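Local coordinates for protein folylpolyglutamate synthase (FolC) (PDB 6K8C) that probably adds glutamate to dihydropteroate and then extends the gamma-glutamyl tail of reduced folates, spending ATP at each step, at residues His78-His83 / Val140-Leu145. Numbering follows the deposited sequence.
Sequences HFTSPH and VLEAGL
Glu142 reaches across from the end of strand 138-142 to the chain leaving the neighbouring parallel strand 76-79. Its CG lies anti to the backbone N (chi1 -174°) and the chain stays extended, which carries the carboxylate obliquely across Thr80 to the backbone of Ser81. Ser81 N donates to Glu142 OE1 over 3.3 Å, coming from well above the carboxylate plane; Ser81 O lies closer to OE1, at 3.0 Å, without bonding. The other oxygen, OE2, lies 3.7 Å from Thr80 CG2 and accepts a hydrogen bond from a water that also bonds His78 NE2. The Thr80 methyl lies over one face of that imidazole, toward its rim; Val140 O and the water sit in plane at its edge. His78 CD2 meets Val140 CG1 obliquely at 3.7 Å, while ND1 bonds Arg63 of helix 58-70. A flat, two-ended polar ring therefore suits this buried place. On the other face of the sheet Phe79 and Leu141 meet obliquely, Phe79 CD2 to Leu141 CD1 at 3.6 Å, and helix 121-132 covers the phenyl ring. Between the backbones, Phe79 N bonds Val140 O at 2.9 Å and Glu142 N bonds Phe79 O at 3.0 Å, fixing the strand register in the middle domain of this Mur-ligase relative. Beyond these bonds the two chains diverge, and a second water donates to Glu142 O and bonds Ser81 OG only weakly. Lys58 also touches the Glu142 side chain, whose two oxygens, one held by Ser81 N and one by water, tie the strand ends together.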
ATOM      1  N   HIS A  78      -6.696  -5.992  -7.538  1.00 24.77           N
ATOM      2  CA  HIS A  78      -6.286  -5.061  -6.497  1.00 26.76           C
ATOM      3  C   HIS A  78      -5.115  -4.240  -7.020  1.00 22.26           C
ATOM      4  O   HIS A  78      -4.037  -4.785  -7.283  1.00 24.10           O
ATOM      5  CB  HIS A  78      -5.900  -5.797  -5.216  1.00 22.65           C
ATOM      6  CG  HIS A  78      -5.591  -4.889  -4.070  1.00 24.20           C
ATOM      7  ND1 HIS A  78      -4.827  -5.282  -2.991  1.00 23.70           N
ATOM      8  CD2 HIS A  78      -5.951  -3.607  -3.829  1.00 22.50           C
ATOM      9  CE1 HIS A  78      -4.738  -4.283  -2.130  1.00 21.84           C
ATOM     10  NE2 HIS A  78      -5.411  -3.255  -2.614  1.00 24.10           N
ATOM     11  N   PHE A  79      -5.333  -2.940  -7.163  1.00 23.25           N
ATOM     12  CA  PHE A  79      -4.353  -2.009  -7.710  1.00 22.83           C
ATOM     13  C   PHE A  79      -3.737  -1.222  -6.560  1.00 22.86           C
ATOM     14  O   PHE A  79      -4.450  -0.513  -5.852  1.00 24.41           O
ATOM     15  CB  PHE A  79      -5.041  -1.072  -8.702  1.00 24.69           C
ATOM     16  CG  PHE A  79      -4.166   0.029  -9.230  1.00 25.25           C
ATOM     17  CD1 PHE A  79      -3.027  -0.258  -9.959  1.00 27.90           C
ATOM     18  CD2 PHE A  79      -4.513   1.357  -9.025  1.00 30.10           C
ATOM     19  CE1 PHE A  79      -2.239   0.758 -10.463  1.00 26.59           C
ATOM     20  CE2 PHE A  79      -3.730   2.380  -9.526  1.00 31.45           C
ATOM     21  CZ  PHE A  79      -2.595   2.080 -10.245  1.00 26.14           C
ATOM     22  N   THR A  80      -2.421  -1.345  -6.374  1.00 23.48           N
ATOM     23  CA  THR A  80      -1.730  -0.696  -5.263  1.00 26.90           C
ATOM     24  C   THR A  80      -0.542   0.105  -5.779  1.00 33.52           C
ATOM     25  O   THR A  80      -0.156   0.005  -6.943  1.00 26.42           O
ATOM     26  CB  THR A  80      -1.245  -1.715  -4.227  1.00 27.80           C
ATOM     27  OG1 THR A  80      -0.306  -2.608  -4.843  1.00 27.44           O
ATOM     28  CG2 THR A  80      -2.413  -2.510  -3.680  1.00 25.15           C
ATOM     29  N   SER A  81       0.046   0.908  -4.894  1.00 27.27           N
ATOM     30  CA  SER A  81       1.242   1.661  -5.246  1.00 27.87           C
ATOM     31  C   SER A  81       1.969   2.035  -3.964  1.00 33.38           C
ATOM     32  O   SER A  81       1.331   2.149  -2.913  1.00 30.52           O
ATOM     33  CB  SER A  81       0.890   2.919  -6.055  1.00 31.56           C
ATOM     34  OG  SER A  81       0.249   3.880  -5.242  1.00 39.81           O
ATOM     35  N   PRO A  82       3.308   2.187  -4.004  1.00 33.85           N
ATOM     36  CA  PRO A  82       4.129   1.888  -5.178  1.00 37.07           C
ATOM     37  C   PRO A  82       4.474   0.410  -5.188  1.00 37.20           C
ATOM     38  O   PRO A  82       3.637  -0.398  -4.810  1.00 40.13           O
ATOM     39  CB  PRO A  82       5.368   2.758  -4.969  1.00 33.71           C
ATOM     40  CG  PRO A  82       5.538   2.771  -3.478  1.00 32.12           C
ATOM     41  CD  PRO A  82       4.136   2.645  -2.871  1.00 39.33           C
ATOM     42  N   HIS A  83       5.685   0.052  -5.596  1.00 32.15           N
ATOM     43  CA  HIS A  83       6.106  -1.338  -5.557  1.00 24.51           C
ATOM     44  C   HIS A  83       7.426  -1.445  -4.809  1.00 28.85           C
ATOM     45  O   HIS A  83       8.149  -0.461  -4.632  1.00 36.02           O
ATOM     46  CB  HIS A  83       6.222  -1.935  -6.968  1.00 28.96           C
ATOM     47  CG  HIS A  83       7.251  -1.272  -7.831  1.00 28.44           C
ATOM     48  ND1 HIS A  83       6.930  -0.308  -8.762  1.00 30.92           N
ATOM     49  CD2 HIS A  83       8.589  -1.458  -7.927  1.00 34.91           C
ATOM     50  CE1 HIS A  83       8.029   0.084  -9.382  1.00 31.33           C
ATOM     51  NE2 HIS A  83       9.049  -0.600  -8.895  1.00 34.58           N
ATOM     52  N   VAL A 140     -10.526  -3.201  -6.800  1.00 24.57           N
ATOM     53  CA  VAL A 140     -10.139  -2.538  -5.558  1.00 26.26           C
ATOM     54  C   VAL A 140      -8.994  -1.597  -5.909  1.00 26.31           C
ATOM     55  O   VAL A 140      -7.882  -2.038  -6.209  1.00 27.36           O
ATOM     56  CB  VAL A 140      -9.744  -3.541  -4.465  1.00 25.67           C
ATOM     57  CG1 VAL A 140      -9.452  -2.807  -3.150  1.00 23.18           C
ATOM     58  CG2 VAL A 140     -10.868  -4.555  -4.238  1.00 21.46           C
ATOM     59  N   LEU A 141      -9.279  -0.300  -5.871  1.00 27.76           N
ATOM     60  CA  LEU A 141      -8.456   0.737  -6.484  1.00 23.66           C
ATOM     61  C   LEU A 141      -7.889   1.628  -5.386  1.00 26.11           C
ATOM     62  O   LEU A 141      -8.622   2.419  -4.781  1.00 30.33           O
ATOM     63  CB  LEU A 141      -9.297   1.549  -7.468  1.00 33.48           C
ATOM     64  CG  LEU A 141      -8.664   2.335  -8.613  1.00 40.05           C
ATOM     65  CD1 LEU A 141      -8.069   1.402  -9.648  1.00 38.55           C
ATOM     66  CD2 LEU A 141      -9.722   3.227  -9.237  1.00 43.72           C
ATOM     67  N   GLU A 142      -6.593   1.507  -5.136  1.00 29.83           N
ATOM     68  CA  GLU A 142      -5.932   2.324  -4.127  1.00 24.45           C
ATOM     69  C   GLU A 142      -5.578   3.684  -4.710  1.00 31.44           C
ATOM     70  O   GLU A 142      -4.987   3.770  -5.792  1.00 29.79           O
ATOM     71  CB  GLU A 142      -4.672   1.621  -3.632  1.00 26.56           C
ATOM     72  CG  GLU A 142      -3.970   2.297  -2.477  1.00 31.82           C
ATOM     73  CD  GLU A 142      -2.703   1.566  -2.094  1.00 37.95           C
ATOM     74  OE1 GLU A 142      -1.606   2.100  -2.356  1.00 44.91           O
ATOM     75  OE2 GLU A 142      -2.803   0.447  -1.550  1.00 31.14           O
ATOM     76  N   ALA A 143      -5.938   4.744  -3.997  1.00 31.05           N
ATOM     77  CA  ALA A 143      -5.599   6.085  -4.450  1.00 29.95           C
ATOM     78  C   ALA A 143      -4.095   6.316  -4.350  1.00 42.08           C
ATOM     79  O   ALA A 143      -3.412   5.764  -3.482  1.00 30.31           O
ATOM     80  CB  ALA A 143      -6.349   7.136  -3.629  1.00 30.17           C
ATOM     81  N   GLY A 144      -3.580   7.124  -5.265  1.00 31.81           N
ATOM     82  CA  GLY A 144      -2.205   7.577  -5.218  1.00 42.99           C
ATOM     83  C   GLY A 144      -2.063   8.835  -4.388  1.00 41.45           C
ATOM     84  O   GLY A 144      -2.835   9.086  -3.458  1.00 49.05           O
ATOM     85  N   LEU A 145      -1.078   9.655  -4.749  1.00 48.19           N
ATOM     86  CA  LEU A 145      -0.751  10.856  -3.992  1.00 52.98           C
ATOM     87  C   LEU A 145      -1.415  12.114  -4.537  1.00 59.59           C
ATOM     88  O   LEU A 145      -1.173  13.203  -4.006  1.00 66.76           O
ATOM     89  CB  LEU A 145       0.769  11.053  -3.955  1.00 50.60           C
ATOM     90  CG  LEU A 145       1.593   9.866  -3.448  1.00 59.48           C
ATOM     91  CD1 LEU A 145       3.080  10.187  -3.496  1.00 68.58           C
ATOM     92  CD2 LEU A 145       1.169   9.469  -2.040  1.00 66.19           C
TER
HETATM   93  O   HOH W   1      -5.116  -0.837  -1.119  1.00 27.81           O
HETATM   94  O   HOH W   2      -2.475   2.560  -6.314  1.00 34.27           O